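PDB 3LE2: serpin-ZX from Arabidopsis thaliana, which inhibits proteases such as metacaspase-9 and RD21A through its cleavable reactive centre loop, thereby restraining programmed cell death. Local coordinates for residues A[91-103]-A[140-152]. Residues are numbered along the deposited sequence; the frame is centred on the assembly and turned at random.
Sequences GPKLSVANGAWID and VNSWAEKETNGLI
T148 OG1, on a residue that touches S95, is gripped by two bonds: it donates to A144 O (3.0 Å) and accepts a fairly straight bond from I152 N (2.9 Å). A144 O also takes T148 N, the two donors arriving from opposite faces of the carbonyl plane. With OG1 lodged between backbone N and carbonyl carbon (chi1 64°), T148 CG2 is turned toward A97 CB, 4.1 Å away, while T148 CB lies 3.5 Å from S95 OG. A Schellman motif ends the helix here: N149 has positive phi, and G150 N reaches E145 O. The contact itself is mainly apolar and aromatic. The six-membered rings of W101 and W143 stand at 80° with centroids 4.9 Å apart, a T-shaped pair; the W101 edge, led by CH2, meets the W143 face toward its rim (CH2 to CE3 3.4 Å), and E147 CG lies over the rim of the opposite face. V140 CG2 sits 3.8 Å from the centroid of the W101 five-membered ring, close to its normal, a CH-pi contact. A water accepts from N98 N and donates weakly to E147 OE1. Strand 93-103 and helix segment 140-147 approach to 7.8 Å and run obliquely antiparallel, their directions at 148°. Strands 123-127 and 167-176 flank strand 93-103, and helix 129-147 is the serpin fold's helix F, packed across beta-sheet A.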
ATOM      1  N   GLY A  91       0.483  19.230  -1.076  1.00 47.75           N
ATOM      2  CA  GLY A  91      -0.055  17.916  -1.366  1.00 47.78           C
ATOM      3  C   GLY A  91      -0.074  17.069  -0.111  1.00 42.71           C
ATOM      4  O   GLY A  91       0.194  17.560   0.978  1.00 42.20           O
ATOM      5  N   PRO A  92      -0.379  15.778  -0.258  1.00 47.52           N
ATOM      6  CA  PRO A  92      -0.548  14.945   0.934  1.00 44.83           C
ATOM      7  C   PRO A  92       0.738  14.827   1.739  1.00 37.99           C
ATOM      8  O   PRO A  92       1.836  15.130   1.272  1.00 36.48           O
ATOM      9  CB  PRO A  92      -0.955  13.582   0.350  1.00 36.14           C
ATOM     10  CG  PRO A  92      -1.528  13.909  -0.986  1.00 38.76           C
ATOM     11  CD  PRO A  92      -0.659  15.029  -1.491  1.00 33.56           C
ATOM     12  N   LYS A  93       0.579  14.393   2.971  1.00 37.14           N
ATOM     13  CA  LYS A  93       1.703  14.160   3.840  1.00 33.35           C
ATOM     14  C   LYS A  93       2.050  12.696   3.691  1.00 33.64           C
ATOM     15  O   LYS A  93       1.182  11.832   3.827  1.00 30.33           O
ATOM     16  CB  LYS A  93       1.306  14.458   5.284  1.00 35.04           C
ATOM     17  CG  LYS A  93       2.370  14.098   6.323  1.00 42.25           C
ATOM     18  CD  LYS A  93       3.537  15.071   6.236  1.00 47.42           C
ATOM     19  CE  LYS A  93       4.650  14.732   7.202  1.00 39.59           C
ATOM     20  NZ  LYS A  93       5.832  15.596   6.905  1.00 51.37           N
ATOM     21  N   LEU A  94       3.312  12.429   3.383  1.00 31.35           N
ATOM     22  CA  LEU A  94       3.829  11.071   3.315  1.00 29.95           C
ATOM     23  C   LEU A  94       5.102  11.028   4.113  1.00 36.75           C
ATOM     24  O   LEU A  94       5.888  11.978   4.100  1.00 29.23           O
ATOM     25  CB  LEU A  94       4.163  10.643   1.877  1.00 25.48           C
ATOM     26  CG  LEU A  94       3.035  10.307   0.900  1.00 36.30           C
ATOM     27  CD1 LEU A  94       2.437  11.570   0.285  1.00 31.15           C
ATOM     28  CD2 LEU A  94       3.576   9.384  -0.195  1.00 28.92           C
ATOM     29  N   SER A  95       5.307   9.908   4.796  1.00 36.61           N
ATOM     30  CA  SER A  95       6.522   9.691   5.551  1.00 34.25           C
ATOM     31  C   SER A  95       6.909   8.219   5.429  1.00 38.30           C
ATOM     32  O   SER A  95       6.064   7.330   5.575  1.00 37.52           O
ATOM     33  CB  SER A  95       6.309  10.091   7.012  1.00 33.15           C
ATOM     34  OG  SER A  95       7.526   9.985   7.717  1.00 47.81           O
ATOM     35  N   VAL A  96       8.183   7.971   5.152  1.00 38.55           N
ATOM     36  CA  VAL A  96       8.674   6.629   4.868  1.00 36.36           C
ATOM     37  C   VAL A  96       9.727   6.192   5.881  1.00 43.73           C
ATOM     38  O   VAL A  96      10.587   6.976   6.280  1.00 43.77           O
ATOM     39  CB  VAL A  96       9.324   6.578   3.485  1.00 45.01           C
ATOM     40  CG1 VAL A  96      10.064   5.258   3.296  1.00 41.36           C
ATOM     41  CG2 VAL A  96       8.285   6.814   2.392  1.00 35.24           C
ATOM     42  N   ALA A  97       9.652   4.936   6.299  1.00 41.40           N
ATOM     43  CA  ALA A  97      10.685   4.344   7.131  1.00 36.37           C
ATOM     44  C   ALA A  97      11.188   3.098   6.424  1.00 34.96           C
ATOM     45  O   ALA A  97      10.415   2.197   6.101  1.00 33.40           O
ATOM     46  CB  ALA A  97      10.147   3.997   8.512  1.00 31.12           C
ATOM     47  N   ASN A  98      12.491   3.043   6.204  1.00 29.98           N
ATOM     48  CA  ASN A  98      13.058   1.972   5.417  1.00 35.04           C
ATOM     49  C   ASN A  98      14.455   1.563   5.888  1.00 27.47           C
ATOM     50  O   ASN A  98      15.413   2.338   5.802  1.00 32.89           O
ATOM     51  CB  ASN A  98      13.062   2.395   3.949  1.00 36.47           C
ATOM     52  CG  ASN A  98      13.334   1.255   3.036  1.00 36.14           C
ATOM     53  OD1 ASN A  98      12.864   0.139   3.263  1.00 41.77           O
ATOM     54  ND2 ASN A  98      14.121   1.505   2.008  1.00 43.85           N
ATOM     55  N   GLY A  99      14.576   0.345   6.399  1.00 30.24           N
ATOM     56  CA  GLY A  99      15.835  -0.063   6.999  1.00 26.85           C
ATOM     57  C   GLY A  99      16.079  -1.556   7.046  1.00 32.14           C
ATOM     58  O   GLY A  99      15.143  -2.359   6.971  1.00 30.83           O
ATOM     59  N   ALA A 100      17.354  -1.922   7.165  1.00 30.62           N
ATOM     60  CA  ALA A 100      17.752  -3.311   7.322  1.00 31.38           C
ATOM     61  C   ALA A 100      18.668  -3.478   8.534  1.00 28.14           C
ATOM     62  O   ALA A 100      19.547  -2.663   8.781  1.00 31.00           O
ATOM     63  CB  ALA A 100      18.455  -3.796   6.062  1.00 37.74           C
ATOM     64  N   TRP A 101      18.447  -4.542   9.288  1.00 34.45           N
ATOM     65  CA  TRP A 101      19.289  -4.866  10.428  1.00 34.01           C
ATOM     66  C   TRP A 101      19.770  -6.296  10.286  1.00 27.53           C
ATOM     67  O   TRP A 101      19.012  -7.194   9.919  1.00 29.74           O
ATOM     68  CB  TRP A 101      18.506  -4.731  11.745  1.00 37.26           C
ATOM     69  CG  TRP A 101      18.365  -3.311  12.273  1.00 38.38           C
ATOM     70  CD1 TRP A 101      19.061  -2.744  13.313  1.00 37.66           C
ATOM     71  CD2 TRP A 101      17.475  -2.293  11.788  1.00 31.91           C
ATOM     72  NE1 TRP A 101      18.658  -1.438  13.499  1.00 36.22           N
ATOM     73  CE2 TRP A 101      17.683  -1.141  12.581  1.00 36.28           C
ATOM     74  CE3 TRP A 101      16.518  -2.248  10.764  1.00 33.24           C
ATOM     75  CZ2 TRP A 101      16.970   0.039  12.382  1.00 32.86           C
ATOM     76  CZ3 TRP A 101      15.817  -1.079  10.567  1.00 29.79           C
ATOM     77  CH2 TRP A 101      16.050   0.052  11.369  1.00 32.60           C
ATOM     78  N   ILE A 102      21.028  -6.518  10.612  1.00 31.73           N
ATOM     79  CA  ILE A 102      21.585  -7.856  10.522  1.00 38.85           C
ATOM     80  C   ILE A 102      22.241  -8.224  11.848  1.00 40.47           C
ATOM     81  O   ILE A 102      22.759  -7.350  12.551  1.00 42.53           O
ATOM     82  CB  ILE A 102      22.609  -7.919   9.365  1.00 47.04           C
ATOM     83  CG1 ILE A 102      22.756  -9.345   8.854  1.00 42.07           C
ATOM     84  CG2 ILE A 102      23.952  -7.305   9.782  1.00 46.26           C
ATOM     85  CD1 ILE A 102      23.351  -9.404   7.488  1.00 48.72           C
ATOM     86  N   ASP A 103      22.219  -9.500  12.220  1.00 38.08           N
ATOM     87  CA  ASP A 103      22.917  -9.869  13.444  1.00 47.90           C
ATOM     88  C   ASP A 103      24.381  -9.463  13.353  1.00 52.67           C
ATOM     89  O   ASP A 103      25.036  -9.711  12.336  1.00 46.08           O
ATOM     90  CB  ASP A 103      22.827 -11.353  13.763  1.00 45.84           C
ATOM     91  CG  ASP A 103      23.383 -11.657  15.138  1.00 52.00           C
ATOM     92  OD1 ASP A 103      22.913 -11.014  16.096  1.00 43.87           O
ATOM     93  OD2 ASP A 103      24.305 -12.495  15.261  1.00 55.20           O
ATOM     94  N   VAL A 140      14.509  -0.635  16.934  1.00 27.13           N
ATOM     95  CA  VAL A 140      13.982  -0.524  15.571  1.00 31.56           C
ATOM     96  C   VAL A 140      12.680   0.271  15.591  1.00 28.86           C
ATOM     97  O   VAL A 140      12.446   1.142  14.743  1.00 27.00           O
ATOM     98  CB  VAL A 140      13.752  -1.913  14.928  1.00 32.51           C
ATOM     99  CG1 VAL A 140      13.089  -1.777  13.581  1.00 27.98           C
ATOM    100  CG2 VAL A 140      15.072  -2.680  14.794  1.00 27.35           C
ATOM    101  N   ASN A 141      11.843  -0.006  16.584  1.00 28.64           N
ATOM    102  CA  ASN A 141      10.611   0.759  16.732  1.00 32.50           C
ATOM    103  C   ASN A 141      10.841   2.252  16.980  1.00 31.54           C
ATOM    104  O   ASN A 141      10.193   3.089  16.360  1.00 30.84           O
ATOM    105  CB  ASN A 141       9.683   0.130  17.774  1.00 26.25           C
ATOM    106  CG  ASN A 141       8.941  -1.057  17.211  1.00 32.08           C
ATOM    107  OD1 ASN A 141       8.815  -1.185  15.999  1.00 30.29           O
ATOM    108  ND2 ASN A 141       8.467  -1.942  18.074  1.00 35.08           N
ATOM    109  N   SER A 142      11.778   2.580  17.864  1.00 26.01           N
ATOM    110  CA  SER A 142      12.102   3.976  18.139  1.00 30.77           C
ATOM    111  C   SER A 142      12.631   4.645  16.880  1.00 35.57           C
ATOM    112  O   SER A 142      12.284   5.785  16.563  1.00 34.55           O
ATOM    113  CB  SER A 142      13.149   4.084  19.268  1.00 30.72           C
ATOM    114  OG  SER A 142      12.608   3.699  20.528  1.00 32.01           O
ATOM    115  N   TRP A 143      13.491   3.924  16.171  1.00 31.77           N
ATOM    116  CA  TRP A 143      14.019   4.406  14.905  1.00 37.63           C
ATOM    117  C   TRP A 143      12.912   4.738  13.885  1.00 36.36           C
ATOM    118  O   TRP A 143      12.912   5.810  13.284  1.00 41.01           O
ATOM    119  CB  TRP A 143      14.989   3.378  14.326  1.00 34.93           C
ATOM    120  CG  TRP A 143      15.401   3.704  12.937  1.00 48.02           C
ATOM    121  CD1 TRP A 143      16.454   4.492  12.550  1.00 41.68           C
ATOM    122  CD2 TRP A 143      14.758   3.272  11.734  1.00 37.87           C
ATOM    123  NE1 TRP A 143      16.508   4.562  11.184  1.00 38.20           N
ATOM    124  CE2 TRP A 143      15.482   3.819  10.657  1.00 42.25           C
ATOM    125  CE3 TRP A 143      13.653   2.459  11.463  1.00 41.93           C
ATOM    126  CZ2 TRP A 143      15.129   3.589   9.330  1.00 41.71           C
ATOM    127  CZ3 TRP A 143      13.302   2.231  10.147  1.00 42.39           C
ATOM    128  CH2 TRP A 143      14.040   2.794   9.096  1.00 40.49           C
ATOM    129  N   ALA A 144      11.971   3.818  13.690  1.00 33.08           N
ATOM    130  CA  ALA A 144      10.876   4.056  12.752  1.00 26.45           C
ATOM    131  C   ALA A 144      10.030   5.242  13.184  1.00 36.54           C
ATOM    132  O   ALA A 144       9.537   5.999  12.349  1.00 35.12           O
ATOM    133  CB  ALA A 144      10.014   2.822  12.603  1.00 27.91           C
ATOM    134  N   GLU A 145       9.859   5.398  14.493  1.00 38.10           N
ATOM    135  CA  GLU A 145       9.093   6.514  15.030  1.00 38.49           C
ATOM    136  C   GLU A 145       9.811   7.821  14.724  1.00 37.38           C
ATOM    137  O   GLU A 145       9.185   8.824  14.370  1.00 36.60           O
ATOM    138  CB  GLU A 145       8.893   6.358  16.544  1.00 43.80           C
ATOM    139  CG  GLU A 145       7.966   7.396  17.162  1.00 44.18           C
ATOM    140  CD  GLU A 145       7.811   7.235  18.675  1.00 55.70           C
ATOM    141  OE1 GLU A 145       8.433   6.313  19.249  1.00 41.95           O
ATOM    142  OE2 GLU A 145       7.070   8.035  19.288  1.00 47.69           O
ATOM    143  N   LYS A 146      11.135   7.795  14.854  1.00 39.17           N
ATOM    144  CA  LYS A 146      11.958   8.962  14.563  1.00 42.79           C
ATOM    145  C   LYS A 146      11.878   9.337  13.082  1.00 48.70           C
ATOM    146  O   LYS A 146      11.790  10.516  12.740  1.00 51.86           O
ATOM    147  CB  LYS A 146      13.414   8.704  14.974  1.00 52.82           C
ATOM    148  CG  LYS A 146      14.351   9.901  14.801  1.00 58.53           C
ATOM    149  CD  LYS A 146      15.767   9.566  15.272  1.00 77.53           C
ATOM    150  CE  LYS A 146      16.713  10.759  15.120  1.00 87.77           C
ATOM    151  NZ  LYS A 146      18.107  10.455  15.565  1.00 71.14           N
ATOM    152  N   GLU A 147      11.900   8.331  12.210  1.00 45.85           N
ATOM    153  CA  GLU A 147      11.878   8.564  10.771  1.00 41.94           C
ATOM    154  C   GLU A 147      10.534   9.119  10.318  1.00 53.42           C
ATOM    155  O   GLU A 147      10.471   9.891   9.361  1.00 54.29           O
ATOM    156  CB  GLU A 147      12.197   7.281   9.995  1.00 33.74           C
ATOM    157  CG  GLU A 147      13.663   6.890   9.992  1.00 43.04           C
ATOM    158  CD  GLU A 147      14.540   7.862   9.206  1.00 57.18           C
ATOM    159  OE1 GLU A 147      14.266   8.091   8.005  1.00 50.12           O
ATOM    160  OE2 GLU A 147      15.516   8.390   9.785  1.00 49.62           O
ATOM    161  N   THR A 148       9.460   8.727  10.998  1.00 48.63           N
ATOM    162  CA  THR A 148       8.124   9.185  10.617  1.00 44.42           C
ATOM    163  C   THR A 148       7.591  10.259  11.552  1.00 48.43           C
ATOM    164  O   THR A 148       6.377  10.389  11.720  1.00 50.71           O
ATOM    165  CB  THR A 148       7.094   8.033  10.583  1.00 52.22           C
ATOM    166  OG1 THR A 148       6.924   7.490  11.901  1.00 46.18           O
ATOM    167  CG2 THR A 148       7.524   6.933   9.594  1.00 44.66           C
ATOM    168  N   ASN A 149       8.495  11.006  12.179  1.00 50.85           N
ATOM    169  CA  ASN A 149       8.096  12.122  13.030  1.00 52.07           C
ATOM    170  C   ASN A 149       7.008  11.718  14.026  1.00 47.59           C
ATOM    171  O   ASN A 149       6.084  12.481  14.297  1.00 43.89           O
ATOM    172  CB  ASN A 149       7.594  13.285  12.167  1.00 49.09           C
ATOM    173  CG  ASN A 149       8.454  13.512  10.935  1.00 68.55           C
ATOM    174  OD1 ASN A 149       9.634  13.850  11.051  1.00 66.23           O
ATOM    175  ND2 ASN A 149       7.868  13.319   9.742  1.00 65.28           N
ATOM    176  N   GLY A 150       7.105  10.504  14.551  1.00 50.58           N
ATOM    177  CA  GLY A 150       6.149  10.030  15.538  1.00 50.79           C
ATOM    178  C   GLY A 150       4.837   9.499  14.979  1.00 49.38           C
ATOM    179  O   GLY A 150       3.962   9.083  15.735  1.00 48.25           O
ATOM    180  N   LEU A 151       4.692   9.500  13.657  1.00 51.80           N
ATOM    181  CA  LEU A 151       3.427   9.100  13.048  1.00 56.69           C
ATOM    182  C   LEU A 151       3.209   7.588  13.157  1.00 55.14           C
ATOM    183  O   LEU A 151       2.125   7.122  13.532  1.00 50.48           O
ATOM    184  CB  LEU A 151       3.360   9.585  11.596  1.00 46.70           C
ATOM    185  CG  LEU A 151       3.420  11.121  11.471  1.00 58.43           C
ATOM    186  CD1 LEU A 151       3.651  11.644  10.010  1.00 45.20           C
ATOM    187  CD2 LEU A 151       2.174  11.743  12.101  1.00 39.44           C
ATOM    188  N   ILE A 152       4.254   6.826  12.846  1.00 52.63           N
ATOM    189  CA  ILE A 152       4.206   5.378  13.001  1.00 50.98           C
ATOM    190  C   ILE A 152       5.096   4.943  14.162  1.00 44.04           C
ATOM    191  O   ILE A 152       6.219   5.423  14.321  1.00 40.43           O
ATOM    192  CB  ILE A 152       4.580   4.657  11.701  1.00 60.20           C
ATOM    193  CG1 ILE A 152       3.502   4.923  10.647  1.00 45.97           C
ATOM    194  CG2 ILE A 152       4.746   3.162  11.961  1.00 52.61           C
ATOM    195  CD1 ILE A 152       3.880   4.492   9.279  1.00 41.29           C
TER
HETATM  196  O   HOH W   1      14.391   5.340   6.101  1.00 44.74           O